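Local coordinates for phosphocarrier protein HPr (Mycoplasma capricolum, PDB 1PCH) that carries phosphoryl groups, through a phosphohistidine intermediate, in the phosphoenolpyruvate-dependent sugar phosphotransferase system that couples sugar uptake to sugar phosphorylation, at residues A[72-75]-A[76-79]; A[22-25]-A[26-30]; A[78-82]-A[83-87]. All coordinates share one frame; numbering follows the deposited sequence.

Interaction 1 of 3, residues A[72-75]-A[76-79]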
loop_
_atom_site.group_PDB
_atom_site.type_symbol
_atom_site.label_atom_id
_atom_site.label_comp_id
_atom_site.label_asym_id
_atom_site.label_seq_id
_atom_site.Cartn_x
_atom_site.Cartn_y
_atom_site.Cartn_z
ATOM N N ALA A 72 -5.143 -8.197 -6.996
ATOM C CA ALA A 72 -4.677 -6.900 -6.541
ATOM C C ALA A 72 -3.949 -7.023 -5.212
ATOM O O ALA A 72 -2.885 -6.448 -5.031
ATOM C CB ALA A 72 -5.815 -5.912 -6.440
ATOM N N ILE A 73 -4.544 -7.732 -4.264
ATOM C CA ILE A 73 -3.900 -7.832 -2.938
ATOM C C ILE A 73 -2.553 -8.501 -3.020
ATOM O O ILE A 73 -1.540 -8.055 -2.452
ATOM C CB ILE A 73 -4.861 -8.589 -2.000
ATOM C CG1 ILE A 73 -5.867 -7.623 -1.332
ATOM C CG2 ILE A 73 -4.172 -9.410 -0.960
ATOM C CD1 ILE A 73 -5.182 -6.599 -0.485
ATOM N N GLN A 74 -2.452 -9.574 -3.824
ATOM C CA GLN A 74 -1.175 -10.266 -3.976
ATOM C C GLN A 74 -0.146 -9.400 -4.677
ATOM O O GLN A 74 1.033 -9.388 -4.292
ATOM C CB GLN A 74 -1.348 -11.610 -4.666
ATOM C CG GLN A 74 -2.271 -12.571 -3.981
ATOM C CD GLN A 74 -1.912 -12.908 -2.548
ATOM O OE1 GLN A 74 -0.768 -12.773 -2.137
ATOM N NE2 GLN A 74 -2.896 -13.439 -1.825
ATOM N N ALA A 75 -0.628 -8.692 -5.715
ATOM C CA ALA A 75 0.227 -7.826 -6.496
ATOM C C ALA A 75 0.819 -6.741 -5.584
ATOM O O ALA A 75 2.021 -6.549 -5.584
ATOM C CB ALA A 75 -0.476 -7.245 -7.680
ATOM N N ILE A 76 -0.054 -6.134 -4.785
ATOM C CA ILE A 76 0.373 -5.096 -3.853
ATOM C C ILE A 76 1.303 -5.644 -2.760
ATOM O O ILE A 76 2.327 -5.068 -2.450
ATOM C CB ILE A 76 -0.818 -4.365 -3.257
ATOM C CG1 ILE A 76 -1.654 -3.589 -4.263
ATOM C CG2 ILE A 76 -0.363 -3.456 -2.092
ATOM C CD1 ILE A 76 -0.880 -2.668 -5.153
ATOM N N LYS A 77 0.967 -6.798 -2.205
ATOM C CA LYS A 77 1.832 -7.396 -1.185
ATOM C C LYS A 77 3.195 -7.665 -1.774
ATOM O O LYS A 77 4.255 -7.289 -1.258
ATOM C CB LYS A 77 1.138 -8.648 -0.635
ATOM C CG LYS A 77 1.895 -9.408 0.415
ATOM C CD LYS A 77 1.186 -10.745 0.727
ATOM C CE LYS A 77 2.250 -11.773 1.148
ATOM N NZ LYS A 77 1.574 -13.057 1.563
ATOM N N GLN A 78 3.206 -8.296 -2.959
ATOM C CA GLN A 78 4.529 -8.585 -3.561
ATOM C C GLN A 78 5.322 -7.334 -3.819
ATOM O O GLN A 78 6.535 -7.277 -3.638
ATOM C CB GLN A 78 4.349 -9.354 -4.878
ATOM C CG GLN A 78 5.730 -9.714 -5.479
ATOM C CD GLN A 78 6.469 -10.665 -4.542
ATOM O OE1 GLN A 78 5.849 -11.599 -4.025
ATOM N NE2 GLN A 78 7.737 -10.349 -4.266
ATOM N N THR A 79 4.618 -6.297 -4.303
ATOM C CA THR A 79 5.258 -5.028 -4.558
ATOM C C THR A 79 5.913 -4.454 -3.302
ATOM O O THR A 79 7.029 -3.934 -3.370
ATOM C CB THR A 79 4.301 -3.986 -5.168
ATOM O OG1 THR A 79 3.897 -4.512 -6.456
ATOM C CG2 THR A 79 5.078 -2.691 -5.487
HETATM O O HOH W 1 -0.075 -14.548 0.101
#
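Q74 and K77 lie side by side on the exposed flank of helix 69-82, the C-terminal helix of the open-faced beta-sandwich of HPr, in which helices pack on one face of a four-stranded antiparallel sheet. Their side chains point the same way, but their shapes differ. Q74 is bent at chi2 (-57°), whereas K77 has CG anti to the backbone N (chi1 179°) and stays extended to its tip. The amide oxygen of Q74 therefore comes alongside the middle of the lysine chain, with Q74 OE1 4.0 Å from K77 CD, and the two polar ends are joined through one water. That water donates to Q74 OE1 at 2.9 Å and accepts from K77 NZ at 2.7 Å, an i to i+3 bridge on the surface.

The buried flank is apolar. I76 sends CG1 back along the helix beside the carbonyl of the preceding turn, 3.2 Å from A72 O. Both isoleucines pack on F3 of strand 2-6, I76 touching L43 as well and I73 touching I62 and A64 of strand 59-65. A75, only partly buried, faces E24 and F28, so its small methyl lies where helix 15-25 and the loop after it come close.

The backbone ladder runs from I76 N to A72 O, K77 N to I73 O and Q78 N to Q74 O, all nearly straight. In the last rung T79 grips A75 O twice. With OG1 beside its own backbone N (chi1 -64°), the hydroxyl is carried back toward the preceding turn, which satisfies the polar group of a buried side chain. T79 N and T79 OG1 both donate to A75 O, each at 2.9 Å, reaching it from opposite faces of the carbonyl plane.

Interaction 2 of 3, residues A[22-25]-A[26-30]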
loop_
_atom_site.group_PDB
_atom_site.type_symbol
_atom_site.label_atom_id
_atom_site.label_comp_id
_atom_site.label_asym_id
_atom_site.label_seq_id
_atom_site.Cartn_x
_atom_site.Cartn_y
_atom_site.Cartn_z
ATOM N N ALA A 22 1.516 3.107 -6.225
ATOM C CA ALA A 22 0.418 3.817 -6.911
ATOM C C ALA A 22 0.284 3.312 -8.332
ATOM O O ALA A 22 -0.820 3.100 -8.826
ATOM C CB ALA A 22 0.698 5.297 -6.875
ATOM N N LYS A 23 1.437 3.083 -8.974
ATOM C CA LYS A 23 1.440 2.591 -10.353
ATOM C C LYS A 23 0.786 1.220 -10.421
ATOM O O LYS A 23 0.010 0.854 -11.290
ATOM C CB LYS A 23 2.915 2.457 -10.816
ATOM C CG LYS A 23 3.018 1.589 -12.089
ATOM C CD LYS A 23 4.438 1.516 -12.581
ATOM C CE LYS A 23 4.587 0.789 -13.902
ATOM N NZ LYS A 23 5.996 0.320 -14.116
ATOM N N GLU A 24 1.240 0.367 -9.499
ATOM C CA GLU A 24 0.739 -1.001 -9.471
ATOM C C GLU A 24 -0.720 -1.067 -9.144
ATOM O O GLU A 24 -1.514 -1.735 -9.810
ATOM C CB GLU A 24 1.554 -1.877 -8.523
ATOM C CG GLU A 24 1.070 -3.337 -8.644
ATOM C CD GLU A 24 1.792 -4.010 -9.812
ATOM O OE1 GLU A 24 2.710 -3.366 -10.383
ATOM O OE2 GLU A 24 1.479 -5.176 -10.058
ATOM N N ALA A 25 -1.127 -0.309 -8.099
ATOM C CA ALA A 25 -2.547 -0.308 -7.764
ATOM C C ALA A 25 -3.425 0.175 -8.894
ATOM O O ALA A 25 -4.536 -0.298 -9.063
ATOM C CB ALA A 25 -2.739 0.592 -6.527
ATOM N N SER A 26 -2.923 1.145 -9.686
ATOM C CA SER A 26 -3.714 1.778 -10.732
ATOM C C SER A 26 -4.126 0.883 -11.868
ATOM O O SER A 26 -4.957 1.219 -12.705
ATOM C CB SER A 26 -2.915 2.970 -11.330
ATOM O OG SER A 26 -2.880 3.981 -10.321
ATOM N N LYS A 27 -3.551 -0.308 -11.891
ATOM C CA LYS A 27 -3.819 -1.281 -12.909
ATOM C C LYS A 27 -5.111 -2.028 -12.697
ATOM O O LYS A 27 -5.589 -2.704 -13.613
ATOM C CB LYS A 27 -2.657 -2.346 -12.831
ATOM C CG LYS A 27 -1.286 -1.652 -12.900
ATOM C CD LYS A 27 -0.207 -2.730 -12.724
ATOM C CE LYS A 27 1.069 -2.379 -13.488
ATOM N NZ LYS A 27 1.987 -3.628 -13.462
ATOM N N PHE A 28 -5.593 -2.045 -11.477
ATOM C CA PHE A 28 -6.714 -2.772 -10.993
ATOM C C PHE A 28 -8.003 -1.972 -10.988
ATOM O O PHE A 28 -8.077 -0.802 -10.678
ATOM C CB PHE A 28 -6.431 -3.301 -9.566
ATOM C CG PHE A 28 -5.196 -4.216 -9.586
ATOM C CD1 PHE A 28 -5.341 -5.519 -10.019
ATOM C CD2 PHE A 28 -3.953 -3.773 -9.203
ATOM C CE1 PHE A 28 -4.285 -6.385 -10.080
ATOM C CE2 PHE A 28 -2.869 -4.647 -9.269
ATOM C CZ PHE A 28 -3.029 -5.930 -9.701
ATOM N N SER A 29 -9.077 -2.686 -11.349
ATOM C CA SER A 29 -10.365 -2.077 -11.294
ATOM C C SER A 29 -10.829 -1.902 -9.845
ATOM O O SER A 29 -11.576 -0.993 -9.542
ATOM C CB SER A 29 -11.419 -2.898 -12.060
ATOM O OG SER A 29 -11.576 -4.156 -11.504
ATOM N N SER A 30 -10.372 -2.810 -8.949
ATOM C CA SER A 30 -10.789 -2.750 -7.575
ATOM C C SER A 30 -10.436 -1.375 -6.951
ATOM O O SER A 30 -9.460 -0.776 -7.309
ATOM C CB SER A 30 -9.949 -3.749 -6.718
ATOM O OG SER A 30 -10.364 -5.081 -7.016
#
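K27, just beyond the end of helix 15-25, folds back over its last turn to E24; a type I beta turn runs from A25 to F28. K27 CB lies 3.3 Å from E24 O. K27 CG, placed beside the backbone N by chi1 of -53°, settles between two carbonyl oxygens of the last helical turn, 3.2 Å from K23 O and about as near to E24 O. CD passes E24 O and comes up to the carboxylate carbon of E24. CE continues toward the same carboxylate, and K27 NZ closes a salt bridge to E24 OE1 at 3.2 Å. The ammonium stands above the carboxylate plane, 52° out of it. K27 N also donates to E24 O, so backbone and side chain of the lysine both hold one residue.

F28 approaches the same turn from the side of helix 69-82, its ring packing on A72 and A75. F28 CD2 comes within 3.2 Å of E24 O, which lies oblique to the ring, while A25 O is near the ring plane at the edge. F28 N donates to A25 O, closing the beta turn. Just before them, S26 OG and S26 N grip A22 O from opposite faces of its plane, the bond from S26 OG to A22 O being the shorter at 2.7 Å.

A22 O, E24 O and A25 O are thus answered by the residues just after the helix, whereas K23 O receives only a weak bond from S26 N. The out-of-plane approach and length of the K27 to E24 pair suggest a modest salt bridge, and the like charge of K23 NZ, 5.7 Å from K27 NZ, probably offsets part of it.

Interaction 3 of 3, residues A[78-82]-A[83-87]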
loop_
_atom_site.group_PDB
_atom_site.type_symbol
_atom_site.label_atom_id
_atom_site.label_comp_id
_atom_site.label_asym_id
_atom_site.label_seq_id
_atom_site.Cartn_x
_atom_site.Cartn_y
_atom_site.Cartn_z
ATOM N N GLN A 78 3.206 -8.296 -2.959
ATOM C CA GLN A 78 4.529 -8.585 -3.561
ATOM C C GLN A 78 5.322 -7.334 -3.819
ATOM O O GLN A 78 6.535 -7.277 -3.638
ATOM C CB GLN A 78 4.349 -9.354 -4.878
ATOM C CG GLN A 78 5.730 -9.714 -5.479
ATOM C CD GLN A 78 6.469 -10.665 -4.542
ATOM O OE1 GLN A 78 5.849 -11.599 -4.025
ATOM N NE2 GLN A 78 7.737 -10.349 -4.266
ATOM N N THR A 79 4.618 -6.297 -4.303
ATOM C CA THR A 79 5.258 -5.028 -4.558
ATOM C C THR A 79 5.913 -4.454 -3.302
ATOM O O THR A 79 7.029 -3.934 -3.370
ATOM C CB THR A 79 4.301 -3.986 -5.168
ATOM O OG1 THR A 79 3.897 -4.512 -6.456
ATOM C CG2 THR A 79 5.078 -2.691 -5.487
ATOM N N MET A 80 5.211 -4.554 -2.179
ATOM C CA MET A 80 5.778 -4.034 -0.932
ATOM C C MET A 80 7.029 -4.799 -0.513
ATOM O O MET A 80 7.966 -4.230 0.005
ATOM C CB MET A 80 4.749 -4.100 0.203
ATOM C CG MET A 80 3.646 -3.072 -0.093
ATOM S SD MET A 80 2.445 -3.028 1.250
ATOM C CE MET A 80 1.486 -1.585 0.710
ATOM N N ILE A 81 6.968 -6.103 -0.764
ATOM C CA ILE A 81 8.096 -6.949 -0.414
ATOM C C ILE A 81 9.270 -6.596 -1.318
ATOM O O ILE A 81 10.396 -6.412 -0.883
ATOM C CB ILE A 81 7.730 -8.432 -0.576
ATOM C CG1 ILE A 81 6.869 -8.926 0.578
ATOM C CG2 ILE A 81 8.999 -9.276 -0.733
ATOM C CD1 ILE A 81 5.947 -10.048 0.312
ATOM N N ASP A 82 8.927 -6.508 -2.607
ATOM C CA ASP A 82 9.960 -6.210 -3.593
ATOM C C ASP A 82 10.604 -4.863 -3.325
ATOM O O ASP A 82 11.742 -4.615 -3.674
ATOM C CB ASP A 82 9.350 -6.192 -5.000
ATOM C CG ASP A 82 9.121 -7.569 -5.579
ATOM O OD1 ASP A 82 9.445 -8.570 -4.926
ATOM O OD2 ASP A 82 8.444 -7.630 -6.650
ATOM N N THR A 83 9.808 -3.900 -2.823
ATOM C CA THR A 83 10.432 -2.574 -2.640
ATOM C C THR A 83 11.066 -2.527 -1.241
ATOM O O THR A 83 11.614 -1.527 -0.806
ATOM C CB THR A 83 9.456 -1.457 -2.896
ATOM O OG1 THR A 83 8.281 -1.593 -2.092
ATOM C CG2 THR A 83 9.038 -1.350 -4.347
ATOM N N ALA A 84 11.029 -3.650 -0.544
ATOM C CA ALA A 84 11.619 -3.701 0.808
ATOM C C ALA A 84 10.864 -2.836 1.778
ATOM O O ALA A 84 11.376 -2.336 2.789
ATOM C CB ALA A 84 13.106 -3.341 0.741
ATOM N N LEU A 85 9.566 -2.582 1.519
ATOM C CA LEU A 85 8.827 -1.734 2.463
ATOM C C LEU A 85 8.434 -2.520 3.712
ATOM O O LEU A 85 8.170 -2.013 4.791
ATOM C CB LEU A 85 7.543 -1.272 1.760
ATOM C CG LEU A 85 6.776 -0.146 2.434
ATOM C CD1 LEU A 85 7.599 1.143 2.491
ATOM C CD2 LEU A 85 5.506 0.168 1.542
ATOM N N ILE A 86 8.233 -3.806 3.490
ATOM C CA ILE A 86 7.798 -4.735 4.475
ATOM C C ILE A 86 8.684 -5.980 4.340
ATOM O O ILE A 86 9.415 -6.066 3.344
ATOM C CB ILE A 86 6.306 -5.125 4.386
ATOM C CG1 ILE A 86 5.953 -6.082 3.239
ATOM C CG2 ILE A 86 5.456 -3.868 4.318
ATOM C CD1 ILE A 86 4.535 -6.576 3.272
ATOM N N GLN A 87 8.571 -6.846 5.304
ATOM C CA GLN A 87 9.337 -8.105 5.253
ATOM C C GLN A 87 8.522 -9.193 4.639
ATOM O O GLN A 87 7.303 -9.331 4.809
ATOM C CB GLN A 87 9.891 -8.395 6.627
ATOM C CG GLN A 87 10.931 -7.285 7.010
ATOM C CD GLN A 87 11.847 -7.813 8.102
ATOM O OE1 GLN A 87 13.013 -7.445 8.176
ATOM N NE2 GLN A 87 11.284 -8.698 8.905
HETATM O O HOH W 2 11.080 -7.385 1.483
#
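T79 O is gripped twice by T83, whose N donates at 2.8 Å and whose OG1 donates at 2.9 Å, the two arriving from opposite faces of the carbonyl plane. The threonine achieves this by placing OG1 between its backbone N and carbonyl carbon (chi1 55°), which leaves CG2 alongside the same oxygen. The next carbonyl along is held by L85, whose N meets M80 O at 2.8 Å nearly in line with the C=O bond. A84 N donates to I81 O at 2.9 Å from well above the carbonyl plane, 65° out of it.

The bonds from L85 N to M80 O and from A84 N to I81 O, with the positive phi of A84 (66°), make a Schellman motif that ends helix 69-82. The chain that follows puts I86 against A5 of strand 2-6. L85 packs on I7, D9 and L13 and exchanges backbone hydrogen bonds with T8; its side chain comes to about 5 Å from that of the active-site H14. Through these contacts with T8 and L13, L85 ties the helix end to the loop leading to H14, the histidine that becomes phosphorylated.

Apolar side chains pack across the turn. I86 lays CG1 and CD1 against M80 CB, with I86 CG1 at 3.8 Å, and I86 CG1 also crosses I81 CG1 at 4.0 Å, so one branch touches two neighbouring helix residues. One atom further out, M80 CG lies 4.1 Å from L85 CD2, the two side chains crossing at a slant, while the rest of the methionine goes on to touch F3, L21, I60 and I62. A water donates both to I81 O and to I86 O, bridging the last helical turn to the returning chain.

How the interactions relate
Interactions 1 and 3 are successive parts of helix 69-82, sharing Q78 and T79, whereas interaction 2 ends helix 15-25. In all three a hydroxyl residue doubles its NH bond to the carbonyl four residues back, mid-helix in interaction 1 and at helix ends in interactions 2 and 3. Interaction 1 pairs a buried apolar flank with a water-bridged surface flank. Interaction 2 adds a surface salt bridge; interaction 3 adds apolar packing and lies nearest the active-site histidine. The loop after helix 15-25 meets helix 69-82 through F28, with A75 CB 3.5 Å from F28 CZ, and the helices themselves touch at E24 CG and T79 OG1, 3.8 Å apart.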